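Local coordinates for protein beta-galactosidase (Marinomonas sp. ef1, PDB 6Y2K) that probably hydrolyses terminal beta-galactoside bonds, as a cold-active family 42 glycoside hydrolase that assembles as a hexamer, at residues A[36-41]-A[51-56]; A[40-45]-A[118-123]. All coordinates share one frame; numbering follows the deposited sequence.

Contact 1 (A[36-41]-A[51-56])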
ATOM      1  N   GLU A  36     -52.657   5.001   9.448  1.00 15.82           N
ATOM      2  CA  GLU A  36     -52.196   3.624   9.149  1.00 15.65           C
ATOM      3  C   GLU A  36     -51.667   2.808  10.345  1.00 15.56           C
ATOM      4  O   GLU A  36     -51.564   1.584  10.244  1.00 15.79           O
ATOM      5  CB  GLU A  36     -51.194   3.602   7.970  1.00 15.64           C
ATOM      6  CG  GLU A  36     -49.718   3.907   8.275  1.00 15.41           C
ATOM      7  CD  GLU A  36     -49.406   5.364   8.607  1.00 15.55           C
ATOM      8  OE1 GLU A  36     -50.327   6.219   8.697  1.00 15.09           O
ATOM      9  OE2 GLU A  36     -48.203   5.658   8.789  1.00 15.99           O
ATOM     10  N   PHE A  37     -51.319   3.458  11.457  1.00 15.85           N
ATOM     11  CA  PHE A  37     -50.900   2.737  12.669  1.00 16.10           C
ATOM     12  C   PHE A  37     -51.856   2.911  13.858  1.00 16.13           C
ATOM     13  O   PHE A  37     -51.459   2.675  15.007  1.00 16.03           O
ATOM     14  CB  PHE A  37     -49.481   3.165  13.084  1.00 16.24           C
ATOM     15  CG  PHE A  37     -48.420   2.902  12.040  1.00 16.04           C
ATOM     16  CD1 PHE A  37     -48.242   1.634  11.505  1.00 16.25           C
ATOM     17  CD2 PHE A  37     -47.554   3.914  11.644  1.00 15.91           C
ATOM     18  CE1 PHE A  37     -47.253   1.386  10.557  1.00 16.30           C
ATOM     19  CE2 PHE A  37     -46.552   3.667  10.719  1.00 16.43           C
ATOM     20  CZ  PHE A  37     -46.401   2.405  10.173  1.00 16.19           C
ATOM     21  N   SER A  38     -53.118   3.263  13.592  1.00 16.40           N
ATOM     22  CA  SER A  38     -54.042   3.726  14.649  1.00 16.52           C
ATOM     23  C   SER A  38     -55.036   2.679  15.198  1.00 16.45           C
ATOM     24  O   SER A  38     -55.905   3.033  15.991  1.00 17.06           O
ATOM     25  CB  SER A  38     -54.801   4.988  14.169  1.00 16.21           C
ATOM     26  OG  SER A  38     -55.676   4.710  13.083  1.00 16.50           O
ATOM     27  N   TRP A  39     -54.907   1.404  14.821  1.00 16.33           N
ATOM     28  CA  TRP A  39     -55.888   0.391  15.250  1.00 16.32           C
ATOM     29  C   TRP A  39     -56.053   0.325  16.772  1.00 16.70           C
ATOM     30  O   TRP A  39     -57.180   0.269  17.249  1.00 16.91           O
ATOM     31  CB  TRP A  39     -55.584  -1.005  14.667  1.00 15.57           C
ATOM     32  CG  TRP A  39     -56.764  -1.970  14.604  1.00 15.38           C
ATOM     33  CD1 TRP A  39     -57.814  -2.075  15.482  1.00 15.27           C
ATOM     34  CD2 TRP A  39     -56.972  -3.006  13.627  1.00 15.40           C
ATOM     35  NE1 TRP A  39     -58.657  -3.089  15.107  1.00 15.53           N
ATOM     36  CE2 TRP A  39     -58.168  -3.679  13.975  1.00 15.36           C
ATOM     37  CE3 TRP A  39     -56.257  -3.442  12.506  1.00 15.33           C
ATOM     38  CZ2 TRP A  39     -58.675  -4.746  13.226  1.00 15.43           C
ATOM     39  CZ3 TRP A  39     -56.762  -4.505  11.763  1.00 15.36           C
ATOM     40  CH2 TRP A  39     -57.964  -5.142  12.125  1.00 15.24           C
ATOM     41  N   SER A  40     -54.964   0.364  17.544  1.00 16.83           N
ATOM     42  CA  SER A  40     -55.101   0.344  19.017  1.00 16.99           C
ATOM     43  C   SER A  40     -55.797   1.594  19.586  1.00 17.50           C
ATOM     44  O   SER A  40     -56.359   1.529  20.676  1.00 17.52           O
ATOM     45  CB  SER A  40     -53.761   0.108  19.732  1.00 16.70           C
ATOM     46  OG  SER A  40     -52.981   1.289  19.842  1.00 16.94           O
ATOM     47  N   THR A  41     -55.756   2.714  18.861  1.00 17.52           N
ATOM     48  CA  THR A  41     -56.511   3.922  19.239  1.00 17.82           C
ATOM     49  C   THR A  41     -57.994   3.747  18.871  1.00 17.40           C
ATOM     50  O   THR A  41     -58.876   4.086  19.662  1.00 17.06           O
ATOM     51  CB  THR A  41     -55.920   5.181  18.568  1.00 18.00           C
ATOM     52  OG1 THR A  41     -54.546   5.333  18.957  1.00 17.89           O
ATOM     53  CG2 THR A  41     -56.685   6.442  18.964  1.00 18.33           C
ATOM     54  N   TRP A  51     -63.862   6.665  17.167  1.00 18.33           N
ATOM     55  CA  TRP A  51     -63.728   7.432  15.924  1.00 18.58           C
ATOM     56  C   TRP A  51     -63.653   8.946  16.136  1.00 18.95           C
ATOM     57  O   TRP A  51     -63.285   9.668  15.208  1.00 18.27           O
ATOM     58  CB  TRP A  51     -64.911   7.164  14.995  1.00 18.29           C
ATOM     59  CG  TRP A  51     -65.031   5.767  14.492  1.00 18.24           C
ATOM     60  CD1 TRP A  51     -66.088   4.918  14.677  1.00 18.48           C
ATOM     61  CD2 TRP A  51     -64.073   5.053  13.706  1.00 17.93           C
ATOM     62  NE1 TRP A  51     -65.845   3.712  14.042  1.00 18.81           N
ATOM     63  CE2 TRP A  51     -64.617   3.773  13.439  1.00 18.40           C
ATOM     64  CE3 TRP A  51     -62.809   5.370  13.194  1.00 17.70           C
ATOM     65  CZ2 TRP A  51     -63.933   2.809  12.685  1.00 18.43           C
ATOM     66  CZ3 TRP A  51     -62.136   4.418  12.436  1.00 17.92           C
ATOM     67  CH2 TRP A  51     -62.703   3.150  12.193  1.00 18.15           C
ATOM     68  N   GLU A  52     -64.016   9.433  17.324  1.00 19.43           N
ATOM     69  CA  GLU A  52     -64.086  10.882  17.580  1.00 20.18           C
ATOM     70  C   GLU A  52     -62.784  11.620  17.224  1.00 19.59           C
ATOM     71  O   GLU A  52     -62.829  12.686  16.601  1.00 19.04           O
ATOM     72  CB  GLU A  52     -64.469  11.141  19.038  1.00 21.91           C
ATOM     73  CG  GLU A  52     -64.639  12.608  19.430  1.00 23.73           C
ATOM     74  CD  GLU A  52     -64.845  12.759  20.927  1.00 26.34           C
ATOM     75  OE1 GLU A  52     -63.870  13.129  21.626  1.00 28.79           O
ATOM     76  OE2 GLU A  52     -65.969  12.476  21.409  1.00 27.69           O
ATOM     77  N   TRP A  53     -61.641  11.054  17.618  1.00 18.67           N
ATOM     78  CA  TRP A  53     -60.325  11.659  17.335  1.00 18.46           C
ATOM     79  C   TRP A  53     -60.120  11.896  15.835  1.00 18.18           C
ATOM     80  O   TRP A  53     -59.656  12.961  15.421  1.00 19.30           O
ATOM     81  CB  TRP A  53     -59.172  10.797  17.907  1.00 18.56           C
ATOM     82  CG  TRP A  53     -58.984   9.483  17.205  1.00 18.54           C
ATOM     83  CD1 TRP A  53     -59.693   8.336  17.403  1.00 18.65           C
ATOM     84  CD2 TRP A  53     -58.047   9.198  16.158  1.00 18.93           C
ATOM     85  NE1 TRP A  53     -59.255   7.350  16.547  1.00 18.94           N
ATOM     86  CE2 TRP A  53     -58.244   7.853  15.772  1.00 18.78           C
ATOM     87  CE3 TRP A  53     -57.065   9.951  15.504  1.00 19.09           C
ATOM     88  CZ2 TRP A  53     -57.488   7.244  14.766  1.00 19.28           C
ATOM     89  CZ3 TRP A  53     -56.316   9.345  14.500  1.00 19.23           C
ATOM     90  CH2 TRP A  53     -56.530   8.002  14.145  1.00 19.17           C
ATOM     91  N   LEU A  54     -60.495  10.910  15.029  1.00 18.06           N
ATOM     92  CA  LEU A  54     -60.277  10.954  13.591  1.00 18.76           C
ATOM     93  C   LEU A  54     -61.326  11.834  12.913  1.00 19.32           C
ATOM     94  O   LEU A  54     -60.999  12.587  11.995  1.00 19.30           O
ATOM     95  CB  LEU A  54     -60.290   9.539  13.019  1.00 18.82           C
ATOM     96  CG  LEU A  54     -59.975   9.343  11.534  1.00 19.00           C
ATOM     97  CD1 LEU A  54     -58.673  10.029  11.138  1.00 19.67           C
ATOM     98  CD2 LEU A  54     -59.918   7.852  11.229  1.00 19.19           C
ATOM     99  N   ASP A  55     -62.576  11.747  13.374  1.00 19.84           N
ATOM    100  CA  ASP A  55     -63.648  12.658  12.930  1.00 20.16           C
ATOM    101  C   ASP A  55     -63.209  14.116  13.052  1.00 20.30           C
ATOM    102  O   ASP A  55     -63.372  14.897  12.110  1.00 21.52           O
ATOM    103  CB  ASP A  55     -64.932  12.477  13.763  1.00 20.35           C
ATOM    104  CG  ASP A  55     -65.556  11.090  13.632  1.00 20.98           C
ATOM    105  OD1 ASP A  55     -65.378  10.410  12.586  1.00 20.32           O
ATOM    106  OD2 ASP A  55     -66.248  10.682  14.604  1.00 21.22           O
ATOM    107  N   GLU A  56     -62.645  14.464  14.208  1.00 20.62           N
ATOM    108  CA  GLU A  56     -62.201  15.828  14.482  1.00 21.64           C
ATOM    109  C   GLU A  56     -60.955  16.228  13.705  1.00 20.96           C
ATOM    110  O   GLU A  56     -60.875  17.353  13.209  1.00 19.31           O
ATOM    111  CB  GLU A  56     -61.968  16.034  15.976  1.00 23.38           C
ATOM    112  CG  GLU A  56     -63.264  15.986  16.772  1.00 25.39           C
ATOM    113  CD  GLU A  56     -63.067  15.980  18.278  1.00 26.91           C
ATOM    114  OE1 GLU A  56     -61.913  16.040  18.771  1.00 27.40           O
ATOM    115  OE2 GLU A  56     -64.097  15.902  18.974  1.00 29.28           O
TER
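The indole of Trp-53 presents a face to Thr-41 and its benzene end to Ser-38. Thr-41 brings its methyl CG2 down over the pyrrole half: CG2 lies 3.8 Å from the centroid of the five-membered ring and 15° off the ring normal, a CH-pi contact. Its closest ring atom is NE1, with Thr-41 CG2 3.6 Å from Trp-53 NE1, since the methyl is shifted toward the rim. With OG1 turned to the side of the backbone nitrogen (chi1 -59°), the methyl CG2 is left opposite that nitrogen and reaches the ring. On the other face sits Leu-54 CB, the next residue of the helix, 3.7 Å above the ring plane, leaving the indole sandwiched between its own helix and the short helix 39-42.

All this happens in the connection after the second strand of the TIM barrel, 29-34, where the chain makes the short helix 39-42 before entering helix 52-63, the helical part of a beta-alpha-beta crossover to strand 67-71.

Ser-38 comes at the six-membered end obliquely, its CB 3.5 Å from Trp-53 CH2. The hydroxyl OG lies alongside, near CZ2; its hydrogen bond goes to Gly-35 O, and against the ring it packs beside CB. Trp-53 NE1 has a weak hydrogen bond to His-50 O, just ahead of the helix. A bound glycerol approaches the tryptophan side chain to about 4 Å, while Val-181 of a second subunit packs on Thr-41.

Contact 2 (A[40-45]-A[118-123])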
ATOM      1  N   SER A  40     -54.964   0.364  17.544  1.00 16.83           N
ATOM      2  CA  SER A  40     -55.101   0.344  19.017  1.00 16.99           C
ATOM      3  C   SER A  40     -55.797   1.594  19.586  1.00 17.50           C
ATOM      4  O   SER A  40     -56.359   1.529  20.676  1.00 17.52           O
ATOM      5  CB  SER A  40     -53.761   0.108  19.732  1.00 16.70           C
ATOM      6  OG  SER A  40     -52.981   1.289  19.842  1.00 16.94           O
ATOM      7  N   THR A  41     -55.756   2.714  18.861  1.00 17.52           N
ATOM      8  CA  THR A  41     -56.511   3.922  19.239  1.00 17.82           C
ATOM      9  C   THR A  41     -57.994   3.747  18.871  1.00 17.40           C
ATOM     10  O   THR A  41     -58.876   4.086  19.662  1.00 17.06           O
ATOM     11  CB  THR A  41     -55.920   5.181  18.568  1.00 18.00           C
ATOM     12  OG1 THR A  41     -54.546   5.333  18.957  1.00 17.89           O
ATOM     13  CG2 THR A  41     -56.685   6.442  18.964  1.00 18.33           C
ATOM     14  N   ILE A  42     -58.254   3.194  17.686  1.00 16.95           N
ATOM     15  CA  ILE A  42     -59.626   2.966  17.212  1.00 16.85           C
ATOM     16  C   ILE A  42     -60.349   1.900  18.049  1.00 17.10           C
ATOM     17  O   ILE A  42     -61.503   2.099  18.419  1.00 17.19           O
ATOM     18  CB  ILE A  42     -59.671   2.542  15.725  1.00 16.49           C
ATOM     19  CG1 ILE A  42     -59.108   3.651  14.820  1.00 16.76           C
ATOM     20  CG2 ILE A  42     -61.106   2.206  15.295  1.00 16.59           C
ATOM     21  CD1 ILE A  42     -58.745   3.183  13.428  1.00 16.78           C
ATOM     22  N   GLU A  43     -59.681   0.774  18.310  1.00 16.16           N
ATOM     23  CA  GLU A  43     -60.296  -0.393  18.952  1.00 15.96           C
ATOM     24  C   GLU A  43     -59.325  -1.003  19.975  1.00 15.55           C
ATOM     25  O   GLU A  43     -58.688  -2.029  19.705  1.00 15.20           O
ATOM     26  CB  GLU A  43     -60.723  -1.428  17.900  1.00 15.86           C
ATOM     27  CG  GLU A  43     -61.688  -2.487  18.431  1.00 16.21           C
ATOM     28  CD  GLU A  43     -62.202  -3.453  17.362  1.00 16.52           C
ATOM     29  OE1 GLU A  43     -61.553  -3.591  16.310  1.00 16.67           O
ATOM     30  OE2 GLU A  43     -63.260  -4.097  17.564  1.00 16.31           O
ATOM     31  N   PRO A  44     -59.203  -0.368  21.152  1.00 15.54           N
ATOM     32  CA  PRO A  44     -58.277  -0.875  22.180  1.00 15.80           C
ATOM     33  C   PRO A  44     -58.689  -2.212  22.777  1.00 16.39           C
ATOM     34  O   PRO A  44     -57.835  -2.928  23.292  1.00 16.49           O
ATOM     35  CB  PRO A  44     -58.277   0.210  23.265  1.00 15.94           C
ATOM     36  CG  PRO A  44     -59.352   1.174  22.921  1.00 15.96           C
ATOM     37  CD  PRO A  44     -59.827   0.913  21.524  1.00 15.53           C
ATOM     38  N   THR A  45     -59.987  -2.516  22.732  1.00 16.74           N
ATOM     39  CA  THR A  45     -60.528  -3.809  23.146  1.00 17.00           C
ATOM     40  C   THR A  45     -61.694  -4.087  22.184  1.00 17.30           C
ATOM     41  O   THR A  45     -62.351  -3.139  21.744  1.00 17.43           O
ATOM     42  CB  THR A  45     -60.940  -3.777  24.640  1.00 17.35           C
ATOM     43  OG1 THR A  45     -61.336  -5.081  25.087  1.00 17.21           O
ATOM     44  CG2 THR A  45     -62.081  -2.776  24.900  1.00 17.50           C
ATOM     45  N   ARG A 118     -61.206  -7.385   6.464  1.00 19.58           N
ATOM     46  CA  ARG A 118     -62.479  -7.097   5.797  0.50 20.23           C
ATOM     47  C   ARG A 118     -63.399  -6.289   6.715  1.00 20.60           C
ATOM     48  O   ARG A 118     -63.989  -5.300   6.276  1.00 19.68           O
ATOM     49  CB  ARG A 118     -63.187  -8.378   5.340  0.50 20.63           C
ATOM     50  CG  ARG A 118     -64.301  -8.136   4.315  0.50 21.15           C
ATOM     51  CD  ARG A 118     -65.133  -9.391   4.084  0.50 21.46           C
ATOM     52  NE  ARG A 118     -64.296 -10.542   3.766  0.50 21.86           N
ATOM     53  CZ  ARG A 118     -63.715 -10.738   2.589  0.50 21.77           C
ATOM     54  NH1 ARG A 118     -63.880  -9.860   1.610  0.50 21.73           N
ATOM     55  NH2 ARG A 118     -62.967 -11.811   2.397  0.50 21.99           N
ATOM     56  N   ARG A 119     -63.498  -6.708   7.983  1.00 21.08           N
ATOM     57  CA  ARG A 119     -64.328  -6.015   8.983  0.50 21.92           C
ATOM     58  C   ARG A 119     -63.894  -4.573   9.204  1.00 21.29           C
ATOM     59  O   ARG A 119     -64.712  -3.658   9.128  1.00 20.03           O
ATOM     60  CB  ARG A 119     -64.314  -6.740  10.342  0.50 23.43           C
ATOM     61  CG  ARG A 119     -65.297  -6.143  11.353  0.50 25.43           C
ATOM     62  CD  ARG A 119     -65.157  -6.673  12.778  0.50 27.14           C
ATOM     63  NE  ARG A 119     -63.835  -6.412  13.338  0.50 28.78           N
ATOM     64  CZ  ARG A 119     -63.549  -5.448  14.212  0.50 28.89           C
ATOM     65  NH1 ARG A 119     -64.492  -4.633  14.677  0.50 29.13           N
ATOM     66  NH2 ARG A 119     -62.300  -5.326  14.624  0.50 28.31           N
ATOM     67  N   MET A 120     -62.609  -4.374   9.502  1.00 20.41           N
ATOM     68  CA  MET A 120     -62.106  -3.041   9.847  1.00 20.33           C
ATOM     69  C   MET A 120     -62.096  -2.088   8.650  1.00 19.17           C
ATOM     70  O   MET A 120     -62.455  -0.916   8.790  1.00 18.47           O
ATOM     71  CB  MET A 120     -60.705  -3.112  10.492  1.00 20.45           C
ATOM     72  CG  MET A 120     -60.038  -1.757  10.703  1.00 20.77           C
ATOM     73  SD  MET A 120     -60.970  -0.608  11.736  1.00 22.13           S
ATOM     74  CE  MET A 120     -60.632  -1.252  13.369  1.00 22.29           C
ATOM     75  N   VAL A 121     -61.681  -2.582   7.488  1.00 18.89           N
ATOM     76  CA  VAL A 121     -61.644  -1.741   6.291  1.00 18.88           C
ATOM     77  C   VAL A 121     -63.063  -1.346   5.861  1.00 18.49           C
ATOM     78  O   VAL A 121     -63.280  -0.211   5.434  1.00 18.66           O
ATOM     79  CB  VAL A 121     -60.857  -2.388   5.134  1.00 18.78           C
ATOM     80  CG1 VAL A 121     -60.965  -1.549   3.859  1.00 18.71           C
ATOM     81  CG2 VAL A 121     -59.389  -2.531   5.528  1.00 18.84           C
ATOM     82  N   THR A 122     -64.012  -2.271   5.979  1.00 18.22           N
ATOM     83  CA  THR A 122     -65.421  -1.954   5.739  1.00 18.61           C
ATOM     84  C   THR A 122     -65.928  -0.891   6.714  1.00 18.92           C
ATOM     85  O   THR A 122     -66.552   0.082   6.285  1.00 18.80           O
ATOM     86  CB  THR A 122     -66.313  -3.203   5.808  1.00 18.61           C
ATOM     87  OG1 THR A 122     -65.885  -4.143   4.818  1.00 18.59           O
ATOM     88  CG2 THR A 122     -67.794  -2.838   5.554  1.00 18.81           C
ATOM     89  N   MET A 123     -65.650  -1.062   8.009  1.00 19.45           N
ATOM     90  CA  MET A 123     -66.017  -0.046   9.007  1.00 20.28           C
ATOM     91  C   MET A 123     -65.484   1.340   8.643  1.00 19.77           C
ATOM     92  O   MET A 123     -66.235   2.313   8.646  1.00 18.94           O
ATOM     93  CB  MET A 123     -65.506  -0.412  10.405  1.00 21.81           C
ATOM     94  CG  MET A 123     -66.345  -1.423  11.168  1.00 23.62           C
ATOM     95  SD  MET A 123     -65.915  -1.413  12.930  1.00 26.95           S
ATOM     96  CE  MET A 123     -64.253  -2.044  12.883  1.00 27.34           C
TER
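Glu-43 and Arg-119 reach toward each other from opposite directions, joining the chain just past helix 39-42 to helix 111-128, which follows the third strand of the TIM barrel and leads to the fourth. The ionic part is a lopsided salt bridge. Arg-119 has two deposited conformers; in the one described, and with a modelled Arg-119 NH2 to Glu-43 OE1 distance of 2.5 Å that is doubtfully short, NH2 points almost straight at OE1, with an N-H...O angle of 174°. In this conformer the oxygen lies in the guanidinium plane, at its edge, and would receive the bond on its syn lone pair. Carboxylate and guanidinium are twisted 47° apart, and the second bond, Arg-119 NH1 to Glu-43 OE2 at 3.2 Å, is weak and bent.

Further hydrogen bonds fix the carboxylate: Trp-39 NE1 donates to OE1 and Gly-47 N to OE2, so both oxygens have partners within the connection itself. A leucine in place of Glu-43 would probably leave Trp-39 NE1 and Gly-47 N without their acceptor and the Arg-119 guanidinium without its counter-charge on this side.

Apolar contact runs beside the ion pair. Met-120 bends at its second and third torsions, which brings its terminal methyl CE against Ile-42 CG2 at 4.0 Å, the two side chains crossing at a slant. Leu-49, in the loop that follows helix 39-42, touches both Glu-43 and Met-123 and is a further apolar neighbour. The methyl of Met-120 also gives the buried carboxylate hydrocarbon company, with Met-120 CE 3.9 Å from Glu-43 OE1.

Overall arrangement
Both contacts use helix 39-42, the short helix after the second barrel strand, and the residues at its two ends; their segments share Ser-40 and Thr-41, and their centres are 9 Å apart. Along the chain the short helix comes first, then 51-56 of contact 1 and, much later, 118-123 of contact 2, so helix 39-42 is tied to the helices that follow the second and third barrel strands, 52-63 and 111-128. Ile-42 and Trp-39 bridge the two: Ile-42 packs on Trp-51 and Trp-53, while Trp-39 packs on Arg-119 and Met-120. A second subunit also touches this region, Ser-40 bonding to its Ser-184 and Asp-186, which places the connection at an interface of the hexamer.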